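Local coordinates for putative Outer membrane protein (Helicobacter pylori, PDB 6GW5) that probably serves as an outer membrane adhesin that attaches the bacterium to host glycans, this chain being its adhesin domain, at residues 354-359 with 395-400. Residues are numbered along the deposited sequence; the frame is centred on the assembly and turned at random.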
ATOM      1  N   GLU A 354      28.541  16.041   3.467  1.00 34.94           N
ATOM      2  CA  GLU A 354      27.894  16.503   4.686  1.00 35.19           C
ATOM      3  C   GLU A 354      28.682  16.051   5.901  1.00 34.48           C
ATOM      4  O   GLU A 354      28.741  16.771   6.886  1.00 37.23           O
ATOM      5  CB  GLU A 354      26.471  15.947   4.761  1.00 33.39           C
ATOM      6  CG  GLU A 354      25.667  16.448   5.951  1.00 36.81           C
ATOM      7  CD  GLU A 354      24.215  15.992   5.869  1.00 40.97           C
ATOM      8  OE1 GLU A 354      23.514  16.390   4.898  1.00 44.56           O
ATOM      9  OE2 GLU A 354      23.785  15.238   6.776  1.00 37.34           O
ATOM     10  N   ILE A 355      29.229  14.837   5.876  1.00 31.11           N
ATOM     11  CA  ILE A 355      29.991  14.380   7.031  1.00 33.38           C
ATOM     12  C   ILE A 355      31.261  15.190   7.171  1.00 33.36           C
ATOM     13  O   ILE A 355      31.664  15.497   8.290  1.00 30.49           O
ATOM     14  CB  ILE A 355      30.279  12.845   7.002  1.00 32.62           C
ATOM     15  CG1 ILE A 355      30.644  12.397   8.393  1.00 30.54           C
ATOM     16  CG2 ILE A 355      31.323  12.466   5.941  1.00 32.94           C
ATOM     17  CD1 ILE A 355      30.774  10.907   8.480  1.00 34.27           C
ATOM     18  N   VAL A 356      31.851  15.577   6.035  1.00 35.06           N
ATOM     19  CA  VAL A 356      33.079  16.357   6.070  1.00 39.39           C
ATOM     20  C   VAL A 356      32.762  17.753   6.627  1.00 39.62           C
ATOM     21  O   VAL A 356      33.436  18.198   7.546  1.00 36.87           O
ATOM     22  CB  VAL A 356      33.789  16.434   4.700  1.00 39.63           C
ATOM     23  CG1 VAL A 356      34.974  17.373   4.767  1.00 38.58           C
ATOM     24  CG2 VAL A 356      34.286  15.080   4.268  1.00 38.57           C
ATOM     25  N   THR A 357      31.749  18.422   6.070  1.00 38.59           N
ATOM     26  CA  THR A 357      31.348  19.718   6.599  1.00 38.87           C
ATOM     27  C   THR A 357      31.097  19.595   8.092  1.00 35.92           C
ATOM     28  O   THR A 357      31.550  20.400   8.858  1.00 37.76           O
ATOM     29  CB  THR A 357      30.070  20.238   5.943  1.00 37.82           C
ATOM     30  OG1 THR A 357      30.209  20.159   4.534  1.00 43.27           O
ATOM     31  CG2 THR A 357      29.792  21.647   6.310  1.00 39.67           C
ATOM     32  N   THR A 358      30.350  18.587   8.478  1.00 34.08           N
ATOM     33  CA  THR A 358      29.983  18.421   9.856  1.00 35.28           C
ATOM     34  C   THR A 358      31.191  18.150  10.774  1.00 38.95           C
ATOM     35  O   THR A 358      31.214  18.587  11.902  1.00 42.08           O
ATOM     36  CB  THR A 358      28.924  17.328   9.986  1.00 33.90           C
ATOM     37  OG1 THR A 358      27.796  17.693   9.188  1.00 30.40           O
ATOM     38  CG2 THR A 358      28.456  17.172  11.434  1.00 29.72           C
ATOM     39  N   TYR A 359      32.195  17.457  10.275  1.00 40.91           N
ATOM     40  CA  TYR A 359      33.376  17.217  11.051  1.00 40.35           C
ATOM     41  C   TYR A 359      34.104  18.506  11.265  1.00 39.82           C
ATOM     42  O   TYR A 359      34.527  18.809  12.378  1.00 39.62           O
ATOM     43  CB  TYR A 359      34.275  16.231  10.324  1.00 42.30           C
ATOM     44  CG  TYR A 359      35.731  16.262  10.751  1.00 41.82           C
ATOM     45  CD1 TYR A 359      36.117  15.934  12.035  1.00 43.12           C
ATOM     46  CD2 TYR A 359      36.724  16.600   9.828  1.00 47.22           C
ATOM     47  CE1 TYR A 359      37.461  15.960  12.405  1.00 49.69           C
ATOM     48  CE2 TYR A 359      38.066  16.604  10.172  1.00 47.37           C
ATOM     49  CZ  TYR A 359      38.430  16.281  11.465  1.00 52.71           C
ATOM     50  OH  TYR A 359      39.759  16.263  11.814  1.00 60.74           O
ATOM     51  N   GLY A 395      39.763   4.352   6.472  1.00 43.13           N
ATOM     52  CA  GLY A 395      38.767   5.070   5.719  1.00 38.51           C
ATOM     53  C   GLY A 395      38.805   6.584   5.918  1.00 41.00           C
ATOM     54  O   GLY A 395      38.954   7.123   7.044  1.00 45.75           O
ATOM     55  N   GLN A 396      38.573   7.250   4.813  1.00 39.74           N
ATOM     56  CA  GLN A 396      38.413   8.687   4.734  1.00 39.54           C
ATOM     57  C   GLN A 396      37.312   9.323   5.610  1.00 39.23           C
ATOM     58  O   GLN A 396      37.354  10.524   5.930  1.00 43.16           O
ATOM     59  CB  GLN A 396      38.002   8.956   3.323  1.00 41.09           C
ATOM     60  CG  GLN A 396      38.794  10.002   2.656  1.00 49.06           C
ATOM     61  CD  GLN A 396      38.307  10.207   1.242  1.00 51.94           C
ATOM     62  OE1 GLN A 396      37.965   9.252   0.513  1.00 49.16           O
ATOM     63  NE2 GLN A 396      38.218  11.455   0.867  1.00 58.34           N
ATOM     64  N   TYR A 397      36.277   8.546   5.893  1.00 39.98           N
ATOM     65  CA  TYR A 397      35.087   9.081   6.542  1.00 41.67           C
ATOM     66  C   TYR A 397      34.852   8.476   7.932  1.00 41.69           C
ATOM     67  O   TYR A 397      33.903   8.828   8.605  1.00 39.89           O
ATOM     68  CB  TYR A 397      33.897   8.884   5.603  1.00 39.94           C
ATOM     69  CG  TYR A 397      34.085   9.520   4.228  1.00 40.36           C
ATOM     70  CD1 TYR A 397      34.208  10.925   4.088  1.00 40.57           C
ATOM     71  CD2 TYR A 397      34.140   8.733   3.068  1.00 36.44           C
ATOM     72  CE1 TYR A 397      34.359  11.514   2.832  1.00 39.44           C
ATOM     73  CE2 TYR A 397      34.294   9.303   1.819  1.00 36.13           C
ATOM     74  CZ  TYR A 397      34.407  10.679   1.701  1.00 40.35           C
ATOM     75  OH  TYR A 397      34.566  11.195   0.454  1.00 43.20           O
ATOM     76  N   ASN A 398      35.788   7.651   8.401  1.00 42.50           N
ATOM     77  CA  ASN A 398      35.620   6.923   9.616  1.00 39.10           C
ATOM     78  C   ASN A 398      36.090   7.716  10.825  1.00 37.63           C
ATOM     79  O   ASN A 398      37.008   7.368  11.511  1.00 40.10           O
ATOM     80  CB  ASN A 398      36.349   5.628   9.455  1.00 42.33           C
ATOM     81  CG  ASN A 398      36.009   4.627  10.520  1.00 46.13           C
ATOM     82  OD1 ASN A 398      34.992   4.733  11.202  1.00 53.42           O
ATOM     83  ND2 ASN A 398      36.859   3.625  10.656  1.00 47.16           N
ATOM     84  N   TYR A 399      35.409   8.806  11.101  1.00 42.19           N
ATOM     85  CA  TYR A 399      35.821   9.711  12.184  1.00 44.90           C
ATOM     86  C   TYR A 399      35.702   9.018  13.517  1.00 42.99           C
ATOM     87  O   TYR A 399      34.801   8.222  13.681  1.00 43.34           O
ATOM     88  CB  TYR A 399      34.944  10.960  12.198  1.00 42.87           C
ATOM     89  CG  TYR A 399      35.140  11.765  10.959  1.00 42.90           C
ATOM     90  CD1 TYR A 399      36.251  12.575  10.824  1.00 45.59           C
ATOM     91  CD2 TYR A 399      34.233  11.709   9.907  1.00 43.16           C
ATOM     92  CE1 TYR A 399      36.465  13.303   9.664  1.00 45.68           C
ATOM     93  CE2 TYR A 399      34.420  12.443   8.753  1.00 41.54           C
ATOM     94  CZ  TYR A 399      35.540  13.218   8.627  1.00 44.13           C
ATOM     95  OH  TYR A 399      35.735  13.948   7.487  1.00 44.69           O
ATOM     96  N   GLN A 400      36.609   9.298  14.450  1.00 45.82           N
ATOM     97  CA  GLN A 400      36.504   8.743  15.813  1.00 46.91           C
ATOM     98  C   GLN A 400      36.099   9.805  16.733  1.00 40.38           C
ATOM     99  O   GLN A 400      36.686  10.864  16.776  1.00 40.96           O
ATOM    100  CB  GLN A 400      37.796   8.088  16.322  1.00 49.78           C
ATOM    101  CG  GLN A 400      38.252   6.886  15.474  1.00 60.33           C
ATOM    102  CD  GLN A 400      37.173   5.791  15.165  1.00 67.09           C
ATOM    103  OE1 GLN A 400      36.688   5.666  14.035  1.00 63.59           O
ATOM    104  NE2 GLN A 400      36.863   4.963  16.152  1.00 68.37           N
TER
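An offset stack of two tyrosines, Tyr-359 from helix 348-370 and Tyr-399 from the loop leading into strand 400-401, packs that loop against the helix. The ring centroids lie 4.4 Å apart with the planes at 28°, and Tyr-399 CE1 sits over one face of the Tyr-359 ring, toward its rim. With CG anti to the backbone N (chi1 159°), the Tyr-359 ring is laid against Tyr-399. Tyr-359 CB, on a bond that already points toward the loop, lies over the Tyr-399 face as a CH-pi contact, 3.9 Å from that ring's centroid. One helical turn earlier, Ile-355 takes the edge of the same ring: CD1 lies in its plane, 3.8 Å from Tyr-399 CD2. The loop is the long connection of a beta hairpin whose strands, 383-384 and 400-401, pair antiparallel beside the helical bundle of the adhesin domain; Ile-383 touches both stacked tyrosines. Tyr-397 extends the apolar seam along the helix, its CD1 3.8 Å from Ile-355 CG2 while Val-356 CG2 meets its ring edge in plane at CE1, also 3.8 Å. The same Val-356 methyl lies 3.7 Å from Tyr-399 OH. Tyr-399 O accepts a hydrogen bond from Lys-26 of helix 3-32, whose Ile-29 packs on Ile-355.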